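Local coordinates for protein phosphopantothenoylcysteine decarboxylase (Cryptococcus neoformans, PDB 6EOA) that binds flavin mononucleotide and probably decarboxylates phosphopantothenoylcysteine on the route to coenzyme A, at residues A[78-81]-A[82-85]; A[178-182]-A[183-187]; A[188-191]-A[192-196]; A[224-227]-A[228-232]. All blocks are in the same frame, centred on the assembly; numbering follows the deposited sequence.

The four contacts are local, each lying along a helix or round a turn of one flavoprotein chain. Contact 2 leads from helix 177-180 into helix 183-195, which contact 3 continues; their centres are 13 Å apart, and Y180 OH packs on L189 CD1 at 3.7 Å. Contact 2 comes nearest the flavin: the side chain of M179 is about 4 Å from bound flavin mononucleotide, against about 11 Å for that of H188 in contact 3 and about 14 Å for that of I225 in contact 4. Contact 1, on helix 79-89, is centred 33 Å from contact 3, across the chain's centre, and 21 Å from contact 4. D195 of contact 3 and R187 of contact 2 pair between subunits.

Contact 1: residues A[78-81]-A[82-85]; sequences SQED and VDNS
The amide of Q79 and the carboxylate of D83 meet one helical turn apart, their planes inclined at 61°. NE2 of Q79 donates to OD1 of D83 at 3.0 Å; the acceptor lies in the amide plane, whereas the donor reaches OD1 from above the carboxylate plane. With its CG anti to the backbone N (chi1 173°) and a bend at chi2, the glutamine chain folds back far enough to make this bond. The same amide is held at both ends, NE2 by V103 O just before strand 105-106 and OE1 by V105 N of that strand, while OD2 of D83 takes a bond from H100 ND1. A second carboxylate, that of E80, stands nearly perpendicular to the D83 group, with OE2 of E80 3.5 Å from OD2 of D83. This like-charged approach is probably eased by H100 and by a long, weak ion pair from E80 to R87.

Helix 79-89 opens here with a capping box: S78 N donates to D81 OD2 at 2.9 Å, and D81 N returns a weak bond to S78 OG. The helix belongs to the beta-alpha-beta crossover between strands 63-69 and 105-106. Backbone bonds from D83 N to Q79 O and from N84 N to E80 O (2.7 Å) continue the ladder. On another flank V82 packs on V54 of helix 50-59, and S85 OG bonds to P51 O.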
ATOM      1  N   SER A  78       5.220  11.850  20.281  1.00 60.88           N
ATOM      2  CA  SER A  78       6.258  12.670  19.667  1.00 59.97           C
ATOM      3  C   SER A  78       7.640  12.322  20.209  1.00 60.31           C
ATOM      4  O   SER A  78       7.771  11.536  21.150  1.00 62.09           O
ATOM      5  CB  SER A  78       5.971  14.151  19.901  1.00 61.04           C
ATOM      6  OG  SER A  78       6.030  14.454  21.284  1.00 64.84           O
ATOM      7  N   GLN A  79       8.669  12.915  19.616  1.00 61.12           N
ATOM      8  CA  GLN A  79      10.037  12.708  20.071  1.00 63.33           C
ATOM      9  C   GLN A  79      10.201  13.220  21.497  1.00 64.23           C
ATOM     10  O   GLN A  79      10.941  12.652  22.299  1.00 63.40           O
ATOM     11  CB  GLN A  79      11.026  13.410  19.137  1.00 64.72           C
ATOM     12  CG  GLN A  79      12.465  13.385  19.618  1.00 67.02           C
ATOM     13  CD  GLN A  79      13.076  12.005  19.529  1.00 68.77           C
ATOM     14  OE1 GLN A  79      13.085  11.386  18.464  1.00 70.18           O
ATOM     15  NE2 GLN A  79      13.588  11.510  20.650  1.00 67.48           N
ATOM     16  N   GLU A  80       9.484  14.290  21.811  1.00 67.22           N
ATOM     17  CA  GLU A  80       9.625  14.916  23.113  1.00 75.52           C
ATOM     18  C   GLU A  80       8.920  14.111  24.196  1.00 73.86           C
ATOM     19  O   GLU A  80       9.319  14.153  25.360  1.00 79.06           O
ATOM     20  CB  GLU A  80       9.101  16.350  23.076  1.00 83.33           C
ATOM     21  CG  GLU A  80       9.992  17.325  23.837  1.00 93.47           C
ATOM     22  CD  GLU A  80      11.459  17.208  23.440  1.00 98.85           C
ATOM     23  OE1 GLU A  80      11.754  17.067  22.230  1.00 99.05           O
ATOM     24  OE2 GLU A  80      12.318  17.247  24.346  1.00102.18           O
ATOM     25  N   ASP A  81       7.884  13.371  23.812  1.00 67.39           N
ATOM     26  CA  ASP A  81       7.254  12.424  24.726  1.00 64.87           C
ATOM     27  C   ASP A  81       8.288  11.395  25.167  1.00 62.69           C
ATOM     28  O   ASP A  81       8.393  11.070  26.350  1.00 61.27           O
ATOM     29  CB  ASP A  81       6.055  11.728  24.069  1.00 63.39           C
ATOM     30  CG  ASP A  81       4.878  12.663  23.850  1.00 65.35           C
ATOM     31  OD1 ASP A  81       4.741  13.645  24.611  1.00 65.09           O
ATOM     32  OD2 ASP A  81       4.093  12.419  22.911  1.00 66.91           O
ATOM     33  N   VAL A  82       9.051  10.890  24.201  1.00 62.23           N
ATOM     34  CA  VAL A  82      10.124   9.940  24.479  1.00 60.55           C
ATOM     35  C   VAL A  82      11.184  10.567  25.386  1.00 61.38           C
ATOM     36  O   VAL A  82      11.591   9.969  26.383  1.00 62.58           O
ATOM     37  CB  VAL A  82      10.791   9.445  23.181  1.00 59.16           C
ATOM     38  CG1 VAL A  82      12.036   8.630  23.500  1.00 58.13           C
ATOM     39  CG2 VAL A  82       9.810   8.631  22.350  1.00 56.30           C
ATOM     40  N   ASP A  83      11.616  11.776  25.040  1.00 61.27           N
ATOM     41  CA  ASP A  83      12.612  12.494  25.832  1.00 65.70           C
ATOM     42  C   ASP A  83      12.131  12.752  27.259  1.00 65.17           C
ATOM     43  O   ASP A  83      12.879  12.539  28.219  1.00 64.69           O
ATOM     44  CB  ASP A  83      12.979  13.814  25.158  1.00 69.54           C
ATOM     45  CG  ASP A  83      13.864  13.618  23.938  1.00 71.73           C
ATOM     46  OD1 ASP A  83      13.981  12.467  23.461  1.00 69.76           O
ATOM     47  OD2 ASP A  83      14.445  14.616  23.456  1.00 72.21           O
ATOM     48  N   ASN A  84      10.889  13.212  27.398  1.00 64.89           N
ATOM     49  CA  ASN A  84      10.282  13.386  28.719  1.00 67.67           C
ATOM     50  C   ASN A  84      10.269  12.068  29.479  1.00 65.75           C
ATOM     51  O   ASN A  84      10.509  12.025  30.686  1.00 66.15           O
ATOM     52  CB  ASN A  84       8.854  13.923  28.601  1.00 70.26           C
ATOM     53  CG  ASN A  84       8.806  15.405  28.294  1.00 74.34           C
ATOM     54  OD1 ASN A  84       9.798  16.116  28.443  1.00 79.10           O
ATOM     55  ND2 ASN A  84       7.641  15.881  27.864  1.00 74.48           N
ATOM     56  N   SER A  85       9.998  10.991  28.750  1.00 62.33           N
ATOM     57  CA  SER A  85       9.886   9.667  29.342  1.00 66.16           C
ATOM     58  C   SER A  85      11.248   9.125  29.777  1.00 66.46           C
ATOM     59  O   SER A  85      11.349   8.402  30.772  1.00 68.50           O
ATOM     60  CB  SER A  85       9.218   8.710  28.353  1.00 70.05           C
ATOM     61  OG  SER A  85       8.902   7.476  28.964  1.00 77.33           O
TER

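Contact 2: residues A[178-182]-A[183-187]; sequences YMYQH and RLTTR
T185 and M179 are joined by a hydroxyl-to-backbone bond, T185 OG1 donating to M179 O at 2.7 Å. OG1 sits anti to the threonine's own carbonyl carbon (chi1 -65°), a setting that turns it back toward the preceding helix. R161 of the second subunit also bonds to this hydroxyl, so one buried oxygen ties the turn to the neighbouring chain. Two further hydrogen bonds come from backbone N-H groups. ND1 of H182 accepts from L184 N at 3.2 Å in a fairly straight bond of 166°, the donor tilted from the imidazole plane; H182 is the N-cap residue of helix 183-195, and this is its capping bond. T185 N reaches H182 O at 3.2 Å, approaching from above the carbonyl plane.

The motif is thus a side-chain-capped helix start, following closely on the short helix 177-180, whose M179 touches flavin mononucleotide.

Apolar contacts flank the polar ones. The side chains of H182 and L184 run alongside each other in the same direction, bringing H182 CE1 to 3.5 Å from L184 CG, while L184 CA lies at the imidazole edge in its plane. Y180 and T185 instead cross at about a right angle, the ring carbon CD1 of Y180 resting 3.7 Å from the methyl CG2 of T185. L184 also packs on I147 of the second subunit. Charged ends reach outward to that same chain: R187 NH2 forms a salt bridge with D195 OD2 there, and R183 NH1 bonds to D195 O.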
ATOM      1  N   TYR A 178     -12.727  -6.251  16.892  1.00 70.13           N
ATOM      2  CA  TYR A 178     -13.348  -6.722  15.663  1.00 71.34           C
ATOM      3  C   TYR A 178     -12.343  -6.770  14.515  1.00 69.19           C
ATOM      4  O   TYR A 178     -12.543  -7.493  13.540  1.00 68.64           O
ATOM      5  CB  TYR A 178     -14.549  -5.850  15.301  1.00 75.44           C
ATOM      6  CG  TYR A 178     -15.779  -6.202  16.104  1.00 84.98           C
ATOM      7  CD1 TYR A 178     -16.216  -7.518  16.190  1.00 90.60           C
ATOM      8  CD2 TYR A 178     -16.490  -5.231  16.795  1.00 89.49           C
ATOM      9  CE1 TYR A 178     -17.334  -7.856  16.930  1.00 95.39           C
ATOM     10  CE2 TYR A 178     -17.612  -5.558  17.539  1.00 94.43           C
ATOM     11  CZ  TYR A 178     -18.029  -6.873  17.603  1.00 97.79           C
ATOM     12  OH  TYR A 178     -19.142  -7.209  18.341  1.00103.70           O
ATOM     13  N   MET A 179     -11.259  -6.009  14.630  1.00 67.08           N
ATOM     14  CA  MET A 179     -10.173  -6.129  13.666  1.00 69.64           C
ATOM     15  C   MET A 179      -9.395  -7.411  13.932  1.00 67.08           C
ATOM     16  O   MET A 179      -8.997  -8.107  13.000  1.00 60.91           O
ATOM     17  CB  MET A 179      -9.235  -4.921  13.719  1.00 70.24           C
ATOM     18  CG  MET A 179      -9.740  -3.702  12.964  1.00 72.73           C
ATOM     19  SD  MET A 179      -8.396  -2.582  12.528  1.00 66.49           S
ATOM     20  CE  MET A 179      -9.295  -1.259  11.720  1.00 70.18           C
ATOM     21  N   TYR A 180      -9.190  -7.726  15.208  1.00 68.70           N
ATOM     22  CA  TYR A 180      -8.461  -8.936  15.572  1.00 71.71           C
ATOM     23  C   TYR A 180      -9.257 -10.196  15.250  1.00 75.43           C
ATOM     24  O   TYR A 180      -8.681 -11.222  14.897  1.00 77.31           O
ATOM     25  CB  TYR A 180      -8.086  -8.930  17.056  1.00 73.00           C
ATOM     26  CG  TYR A 180      -7.223 -10.115  17.435  1.00 73.90           C
ATOM     27  CD1 TYR A 180      -5.875 -10.144  17.101  1.00 71.36           C
ATOM     28  CD2 TYR A 180      -7.759 -11.213  18.100  1.00 74.15           C
ATOM     29  CE1 TYR A 180      -5.082 -11.224  17.423  1.00 71.09           C
ATOM     30  CE2 TYR A 180      -6.966 -12.301  18.430  1.00 74.87           C
ATOM     31  CZ  TYR A 180      -5.626 -12.296  18.088  1.00 73.34           C
ATOM     32  OH  TYR A 180      -4.819 -13.364  18.405  1.00 76.11           O
ATOM     33  N   GLN A 181     -10.581 -10.115  15.373  1.00 76.57           N
ATOM     34  CA  GLN A 181     -11.450 -11.257  15.097  1.00 82.07           C
ATOM     35  C   GLN A 181     -11.671 -11.485  13.606  1.00 80.30           C
ATOM     36  O   GLN A 181     -12.184 -12.533  13.209  1.00 82.21           O
ATOM     37  CB  GLN A 181     -12.802 -11.076  15.788  1.00 88.48           C
ATOM     38  CG  GLN A 181     -12.742 -11.156  17.297  1.00 93.77           C
ATOM     39  CD  GLN A 181     -14.088 -10.906  17.938  1.00100.24           C
ATOM     40  OE1 GLN A 181     -15.058 -11.615  17.667  1.00104.69           O
ATOM     41  NE2 GLN A 181     -14.158  -9.888  18.791  1.00100.84           N
ATOM     42  N   HIS A 182     -11.297 -10.500  12.794  1.00 78.52           N
ATOM     43  CA  HIS A 182     -11.382 -10.603  11.337  1.00 75.41           C
ATOM     44  C   HIS A 182     -10.677 -11.871  10.848  1.00 74.14           C
ATOM     45  O   HIS A 182      -9.661 -12.280  11.409  1.00 73.17           O
ATOM     46  CB  HIS A 182     -10.773  -9.354  10.689  1.00 72.93           C
ATOM     47  CG  HIS A 182     -11.117  -9.180   9.245  1.00 70.22           C
ATOM     48  ND1 HIS A 182     -10.374  -9.740   8.226  1.00 71.33           N
ATOM     49  CD2 HIS A 182     -12.110  -8.482   8.643  1.00 70.98           C
ATOM     50  CE1 HIS A 182     -10.901  -9.403   7.065  1.00 71.41           C
ATOM     51  NE2 HIS A 182     -11.956  -8.638   7.289  1.00 71.61           N
ATOM     52  N   ARG A 183     -11.226 -12.486   9.808  1.00 74.54           N
ATOM     53  CA  ARG A 183     -10.733 -13.768   9.318  1.00 77.21           C
ATOM     54  C   ARG A 183      -9.278 -13.716   8.865  1.00 75.53           C
ATOM     55  O   ARG A 183      -8.551 -14.710   8.973  1.00 77.48           O
ATOM     56  CB  ARG A 183     -11.606 -14.263   8.164  1.00 82.93           C
ATOM     57  CG  ARG A 183     -11.392 -15.726   7.809  1.00 90.87           C
ATOM     58  CD  ARG A 183     -12.716 -16.471   7.807  1.00 99.92           C
ATOM     59  NE  ARG A 183     -12.574 -17.867   7.406  1.00108.20           N
ATOM     60  CZ  ARG A 183     -13.450 -18.518   6.645  1.00114.74           C
ATOM     61  NH1 ARG A 183     -14.533 -17.895   6.200  1.00116.54           N
ATOM     62  NH2 ARG A 183     -13.242 -19.790   6.329  1.00117.79           N
ATOM     63  N   LEU A 184      -8.856 -12.558   8.365  1.00 72.68           N
ATOM     64  CA  LEU A 184      -7.528 -12.422   7.781  1.00 72.78           C
ATOM     65  C   LEU A 184      -6.435 -12.251   8.827  1.00 73.28           C
ATOM     66  O   LEU A 184      -5.253 -12.429   8.531  1.00 75.44           O
ATOM     67  CB  LEU A 184      -7.505 -11.244   6.811  1.00 69.90           C
ATOM     68  CG  LEU A 184      -8.441 -11.399   5.612  1.00 71.72           C
ATOM     69  CD1 LEU A 184      -8.360 -10.193   4.706  1.00 59.89           C
ATOM     70  CD2 LEU A 184      -8.111 -12.671   4.847  1.00 72.45           C
ATOM     71  N   THR A 185      -6.828 -11.898  10.046  1.00 71.81           N
ATOM     72  CA  THR A 185      -5.872 -11.714  11.130  1.00 71.60           C
ATOM     73  C   THR A 185      -5.135 -13.009  11.447  1.00 73.94           C
ATOM     74  O   THR A 185      -3.906 -13.037  11.522  1.00 70.73           O
ATOM     75  CB  THR A 185      -6.564 -11.210  12.403  1.00 69.86           C
ATOM     76  OG1 THR A 185      -7.086  -9.897  12.172  1.00 65.87           O
ATOM     77  CG2 THR A 185      -5.574 -11.163  13.563  1.00 69.31           C
ATOM     78  N   THR A 186      -5.894 -14.083  11.631  1.00 79.12           N
ATOM     79  CA  THR A 186      -5.318 -15.373  11.981  1.00 83.19           C
ATOM     80  C   THR A 186      -4.501 -15.953  10.830  1.00 77.02           C
ATOM     81  O   THR A 186      -3.514 -16.649  11.052  1.00 75.78           O
ATOM     82  CB  THR A 186      -6.410 -16.375  12.385  1.00 93.50           C
ATOM     83  OG1 THR A 186      -7.357 -16.505  11.318  1.00 98.68           O
ATOM     84  CG2 THR A 186      -7.129 -15.887  13.632  1.00 95.37           C
ATOM     85  N   ARG A 187      -4.916 -15.666   9.600  1.00 74.93           N
ATOM     86  CA  ARG A 187      -4.161 -16.094   8.427  1.00 76.97           C
ATOM     87  C   ARG A 187      -2.827 -15.344   8.318  1.00 74.82           C
ATOM     88  O   ARG A 187      -1.837 -15.898   7.837  1.00 77.91           O
ATOM     89  CB  ARG A 187      -4.987 -15.892   7.156  1.00 79.29           C
ATOM     90  CG  ARG A 187      -4.264 -16.278   5.873  1.00 83.15           C
ATOM     91  CD  ARG A 187      -5.152 -16.097   4.648  1.00 84.64           C
ATOM     92  NE  ARG A 187      -6.274 -17.031   4.643  1.00 86.86           N
ATOM     93  CZ  ARG A 187      -7.281 -16.992   3.775  1.00 86.71           C
ATOM     94  NH1 ARG A 187      -7.319 -16.055   2.833  1.00 84.27           N
ATOM     95  NH2 ARG A 187      -8.256 -17.887   3.851  1.00 88.65           N
TER

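Contact 3: residues A[188-191]-A[192-196]; sequences HLAV and VQEDL
V192 and H188 form the close-packed side of this helical turn: V192 N donates to H188 O at 2.8 Å in a nearly straight bond of 167°, and the methyl CG2 of V192 lies 3.3 Å from that same H188 O. CG2 gets there by standing anti to the valine carbonyl carbon, beside its backbone N. Both residues are buried against L144 of helix 141-149, and H188 also touches G149 of the second subunit.

The exposed side carries the longer chains of Q193 and E194. Both run out extended beyond CG, and their backbone N atoms bond to L189 O and A190 O, each at 2.9 Å. Farther along, the ladder slackens: V191 O receives only weak bonds, from D195 N at 3.1 Å and L196 N at 3.3 Å. The side chains of V191 and D195 run at a slant to each other, CG1 to OD2 4.0 Å, and OD2 is directed to R187 of the third subunit. The bond from L196 N, five residues on, marks a wider pi-type turn at 192-195, in the part of helix 183-195 that faces the third subunit of the trimer.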
ATOM      1  N   HIS A 188      -2.802 -14.091   8.765  1.00 71.27           N
ATOM      2  CA  HIS A 188      -1.574 -13.295   8.732  1.00 69.42           C
ATOM      3  C   HIS A 188      -0.656 -13.646   9.896  1.00 66.86           C
ATOM      4  O   HIS A 188       0.569 -13.675   9.741  1.00 65.50           O
ATOM      5  CB  HIS A 188      -1.891 -11.799   8.750  1.00 67.31           C
ATOM      6  CG  HIS A 188      -2.597 -11.316   7.521  1.00 68.03           C
ATOM      7  ND1 HIS A 188      -3.175 -10.067   7.435  1.00 65.88           N
ATOM      8  CD2 HIS A 188      -2.825 -11.918   6.329  1.00 69.82           C
ATOM      9  CE1 HIS A 188      -3.727  -9.920   6.243  1.00 65.72           C
ATOM     10  NE2 HIS A 188      -3.526 -11.028   5.552  1.00 68.14           N
ATOM     11  N   LEU A 189      -1.246 -13.905  11.060  1.00 65.50           N
ATOM     12  CA  LEU A 189      -0.479 -14.375  12.206  1.00 69.20           C
ATOM     13  C   LEU A 189       0.179 -15.702  11.862  1.00 70.20           C
ATOM     14  O   LEU A 189       1.300 -15.972  12.279  1.00 70.75           O
ATOM     15  CB  LEU A 189      -1.364 -14.530  13.449  1.00 70.64           C
ATOM     16  CG  LEU A 189      -1.925 -13.265  14.103  1.00 70.72           C
ATOM     17  CD1 LEU A 189      -2.853 -13.641  15.258  1.00 72.70           C
ATOM     18  CD2 LEU A 189      -0.806 -12.347  14.584  1.00 66.60           C
ATOM     19  N   ALA A 190      -0.527 -16.521  11.090  1.00 72.77           N
ATOM     20  CA  ALA A 190      -0.010 -17.816  10.657  1.00 78.47           C
ATOM     21  C   ALA A 190       1.195 -17.652   9.736  1.00 81.89           C
ATOM     22  O   ALA A 190       2.227 -18.291   9.937  1.00 83.79           O
ATOM     23  CB  ALA A 190      -1.103 -18.617   9.962  1.00 77.93           C
ATOM     24  N   VAL A 191       1.053 -16.797   8.726  1.00 80.37           N
ATOM     25  CA  VAL A 191       2.147 -16.492   7.808  1.00 79.12           C
ATOM     26  C   VAL A 191       3.345 -15.920   8.563  1.00 78.04           C
ATOM     27  O   VAL A 191       4.477 -16.366   8.400  1.00 78.55           O
ATOM     28  CB  VAL A 191       1.704 -15.495   6.716  1.00 75.13           C
ATOM     29  CG1 VAL A 191       2.910 -14.953   5.962  1.00 72.85           C
ATOM     30  CG2 VAL A 191       0.724 -16.154   5.762  1.00 77.00           C
ATOM     31  N   VAL A 192       3.079 -14.933   9.406  1.00 76.28           N
ATOM     32  CA  VAL A 192       4.120 -14.279  10.186  1.00 73.34           C
ATOM     33  C   VAL A 192       4.852 -15.260  11.121  1.00 76.01           C
ATOM     34  O   VAL A 192       6.068 -15.159  11.321  1.00 72.90           O
ATOM     35  CB  VAL A 192       3.503 -13.105  10.983  1.00 70.82           C
ATOM     36  CG1 VAL A 192       4.328 -12.756  12.194  1.00 69.31           C
ATOM     37  CG2 VAL A 192       3.331 -11.895  10.073  1.00 71.40           C
ATOM     38  N   GLN A 193       4.120 -16.233  11.656  1.00 78.47           N
ATOM     39  CA  GLN A 193       4.678 -17.172  12.632  1.00 83.10           C
ATOM     40  C   GLN A 193       5.415 -18.349  12.000  1.00 83.18           C
ATOM     41  O   GLN A 193       6.595 -18.567  12.251  1.00 77.83           O
ATOM     42  CB  GLN A 193       3.569 -17.707  13.542  1.00 86.94           C
ATOM     43  CG  GLN A 193       3.644 -17.194  14.960  1.00 92.52           C
ATOM     44  CD  GLN A 193       2.457 -17.624  15.803  1.00 97.59           C
ATOM     45  OE1 GLN A 193       1.302 -17.397  15.435  1.00 98.68           O
ATOM     46  NE2 GLN A 193       2.737 -18.266  16.934  1.00 98.56           N
ATOM     47  N   GLU A 194       4.695 -19.119  11.196  1.00 88.22           N
ATOM     48  CA  GLU A 194       5.243 -20.325  10.588  1.00 94.48           C
ATOM     49  C   GLU A 194       6.263 -20.015   9.499  1.00 93.83           C
ATOM     50  O   GLU A 194       7.354 -20.594   9.482  1.00 96.60           O
ATOM     51  CB  GLU A 194       4.126 -21.196  10.010  1.00101.37           C
ATOM     52  CG  GLU A 194       3.180 -21.740  11.066  1.00107.85           C
ATOM     53  CD  GLU A 194       1.781 -22.034  10.525  1.00111.80           C
ATOM     54  OE1 GLU A 194       1.595 -22.062   9.281  1.00111.32           O
ATOM     55  OE2 GLU A 194       0.868 -22.247  11.356  1.00113.99           O
ATOM     56  N   ASP A 195       5.905 -19.109   8.593  1.00 87.94           N
ATOM     57  CA  ASP A 195       6.756 -18.808   7.449  1.00 86.55           C
ATOM     58  C   ASP A 195       7.959 -17.939   7.820  1.00 82.56           C
ATOM     59  O   ASP A 195       9.074 -18.194   7.374  1.00 86.77           O
ATOM     60  CB  ASP A 195       5.941 -18.115   6.353  1.00 87.30           C
ATOM     61  CG  ASP A 195       4.866 -19.008   5.758  1.00 91.43           C
ATOM     62  OD1 ASP A 195       4.658 -20.122   6.279  1.00 94.10           O
ATOM     63  OD2 ASP A 195       4.226 -18.585   4.768  1.00 93.22           O
ATOM     64  N   LEU A 196       7.731 -16.913   8.633  1.00 77.51           N
ATOM     65  CA  LEU A 196       8.772 -15.927   8.909  1.00 71.87           C
ATOM     66  C   LEU A 196       9.498 -16.173  10.230  1.00 72.82           C
ATOM     67  O   LEU A 196      10.558 -15.599  10.476  1.00 71.55           O
ATOM     68  CB  LEU A 196       8.176 -14.521   8.899  1.00 67.22           C
ATOM     69  CG  LEU A 196       7.433 -14.121   7.623  1.00 66.80           C
ATOM     70  CD1 LEU A 196       7.144 -12.629   7.617  1.00 66.29           C
ATOM     71  CD2 LEU A 196       8.230 -14.515   6.391  1.00 67.77           C
TER

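Contact 4: residues A[224-227]-A[228-232]; sequences DIVS and LIEGF
V226 and E230 lie side by side and point the same way, with carboxylate oxygen OE1 of E230 3.7 Å from methyl CG1 of V226. The glutamate chain bends at chi2 (135°), which lays its end along the valine. I225 and I229 make the apolar pair of the next face round the helix, CG2 of I225 to CD1 of I229 4.3 Å. On the outer face L228 folds over the preceding turn: with CG anti to its own carbonyl carbon, it brings CG to 3.1 Å from D224 O.

Beneath these side chains the backbone ladder sets the spacing. I229 N bonds to I225 O, and E230 N lies 2.8 Å from its acceptor, V226 O. G231 N reaches S227 O at 3.0 Å, from above the carbonyl plane. D224 O is gripped twice, by L228 N at 2.9 Å and by the hydroxyl of S227, whose OG donates at 3.1 Å. That hydroxyl stands between its own backbone N and carbonyl carbon (chi1 82°), turned back along the helix.

Further out, helix 222-237 packs on the parallel sheet of the Rossmann-like flavoprotein fold: I225 and I229 both touch V135 of strand 133-139, and I225 also meets C172 of strand 169-173. V226 and I229 rest on A56 and L57 of helix 50-59, and E230 OE2 bonds to S60 OG just past that helix. The chemistry therefore differs round the helix: the isoleucines face the sheet, V226 faces helix 50-59, and L228 and the S227-to-D224 bond lie on the exposed flank, while a hydrogen bond to S60 holds the E230 carboxylate beside its valine.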
ATOM      1  N   ASP A 224       5.154  -5.885  30.492  1.00 77.12           N
ATOM      2  CA  ASP A 224       5.386  -7.272  30.125  1.00 77.23           C
ATOM      3  C   ASP A 224       6.296  -7.335  28.906  1.00 74.24           C
ATOM      4  O   ASP A 224       7.189  -8.176  28.840  1.00 74.30           O
ATOM      5  CB  ASP A 224       4.064  -7.991  29.861  1.00 79.12           C
ATOM      6  CG  ASP A 224       3.214  -8.118  31.113  1.00 82.22           C
ATOM      7  OD1 ASP A 224       3.788  -8.113  32.223  1.00 85.54           O
ATOM      8  OD2 ASP A 224       1.975  -8.222  30.989  1.00 82.04           O
ATOM      9  N   ILE A 225       6.077  -6.429  27.956  1.00 71.56           N
ATOM     10  CA  ILE A 225       6.936  -6.315  26.779  1.00 71.70           C
ATOM     11  C   ILE A 225       8.395  -6.122  27.165  1.00 68.32           C
ATOM     12  O   ILE A 225       9.282  -6.790  26.633  1.00 66.41           O
ATOM     13  CB  ILE A 225       6.524  -5.136  25.878  1.00 72.35           C
ATOM     14  CG1 ILE A 225       5.036  -5.206  25.551  1.00 74.45           C
ATOM     15  CG2 ILE A 225       7.353  -5.130  24.601  1.00 72.53           C
ATOM     16  CD1 ILE A 225       4.683  -6.384  24.713  1.00 74.92           C
ATOM     17  N   VAL A 226       8.633  -5.197  28.090  1.00 70.01           N
ATOM     18  CA  VAL A 226       9.987  -4.868  28.520  1.00 73.54           C
ATOM     19  C   VAL A 226      10.671  -6.077  29.154  1.00 74.03           C
ATOM     20  O   VAL A 226      11.836  -6.354  28.869  1.00 74.43           O
ATOM     21  CB  VAL A 226       9.993  -3.692  29.520  1.00 75.64           C
ATOM     22  CG1 VAL A 226      11.383  -3.492  30.108  1.00 76.89           C
ATOM     23  CG2 VAL A 226       9.519  -2.419  28.844  1.00 72.44           C
ATOM     24  N   SER A 227       9.942  -6.802  29.997  1.00 75.82           N
ATOM     25  CA  SER A 227      10.517  -7.955  30.681  1.00 79.92           C
ATOM     26  C   SER A 227      10.709  -9.122  29.712  1.00 77.30           C
ATOM     27  O   SER A 227      11.593  -9.957  29.910  1.00 76.47           O
ATOM     28  CB  SER A 227       9.650  -8.384  31.872  1.00 83.07           C
ATOM     29  OG  SER A 227       8.566  -9.198  31.463  1.00 83.99           O
ATOM     30  N   LEU A 228       9.883  -9.186  28.671  1.00 73.14           N
ATOM     31  CA  LEU A 228      10.119 -10.146  27.597  1.00 74.90           C
ATOM     32  C   LEU A 228      11.443  -9.808  26.930  1.00 72.23           C
ATOM     33  O   LEU A 228      12.262 -10.688  26.666  1.00 74.43           O
ATOM     34  CB  LEU A 228       8.990 -10.134  26.561  1.00 77.84           C
ATOM     35  CG  LEU A 228       7.594 -10.607  26.981  1.00 81.87           C
ATOM     36  CD1 LEU A 228       6.699 -10.781  25.757  1.00 80.91           C
ATOM     37  CD2 LEU A 228       7.651 -11.887  27.806  1.00 86.08           C
ATOM     38  N   ILE A 229      11.645  -8.517  26.678  1.00 65.91           N
ATOM     39  CA  ILE A 229      12.872  -8.019  26.066  1.00 66.84           C
ATOM     40  C   ILE A 229      14.102  -8.322  26.927  1.00 70.68           C
ATOM     41  O   ILE A 229      15.129  -8.776  26.419  1.00 70.96           O
ATOM     42  CB  ILE A 229      12.781  -6.505  25.811  1.00 62.90           C
ATOM     43  CG1 ILE A 229      11.800  -6.225  24.671  1.00 59.84           C
ATOM     44  CG2 ILE A 229      14.151  -5.925  25.487  1.00 63.96           C
ATOM     45  CD1 ILE A 229      11.629  -4.757  24.360  1.00 56.92           C
ATOM     46  N   GLU A 230      13.990  -8.083  28.229  1.00 74.95           N
ATOM     47  CA  GLU A 230      15.095  -8.346  29.149  1.00 81.10           C
ATOM     48  C   GLU A 230      15.410  -9.837  29.233  1.00 81.58           C
ATOM     49  O   GLU A 230      16.545 -10.225  29.510  1.00 81.85           O
ATOM     50  CB  GLU A 230      14.777  -7.794  30.539  1.00 86.47           C
ATOM     51  CG  GLU A 230      15.598  -6.569  30.915  1.00 91.86           C
ATOM     52  CD  GLU A 230      14.758  -5.474  31.543  1.00 94.64           C
ATOM     53  OE1 GLU A 230      13.631  -5.773  31.993  1.00 95.22           O
ATOM     54  OE2 GLU A 230      15.223  -4.313  31.584  1.00 95.73           O
ATOM     55  N   GLY A 231      14.401 -10.668  28.981  1.00 82.67           N
ATOM     56  CA  GLY A 231      14.587 -12.107  28.930  1.00 84.06           C
ATOM     57  C   GLY A 231      15.434 -12.524  27.742  1.00 86.06           C
ATOM     58  O   GLY A 231      16.158 -13.521  27.799  1.00 87.68           O
ATOM     59  N   PHE A 232      15.342 -11.757  26.659  1.00 85.14           N
ATOM     60  CA  PHE A 232      16.156 -11.997  25.473  1.00 85.89           C
ATOM     61  C   PHE A 232      17.564 -11.455  25.660  1.00 85.58           C
ATOM     62  O   PHE A 232      18.532 -12.035  25.166  1.00 89.24           O
ATOM     63  CB  PHE A 232      15.515 -11.368  24.237  1.00 83.83           C
ATOM     64  CG  PHE A 232      14.595 -12.292  23.502  1.00 87.37           C
ATOM     65  CD1 PHE A 232      15.072 -13.090  22.476  1.00 90.09           C
ATOM     66  CD2 PHE A 232      13.255 -12.372  23.841  1.00 88.24           C
ATOM     67  CE1 PHE A 232      14.231 -13.948  21.798  1.00 90.69           C
ATOM     68  CE2 PHE A 232      12.408 -13.228  23.166  1.00 90.71           C
ATOM     69  CZ  PHE A 232      12.896 -14.016  22.143  1.00 91.34           C
TER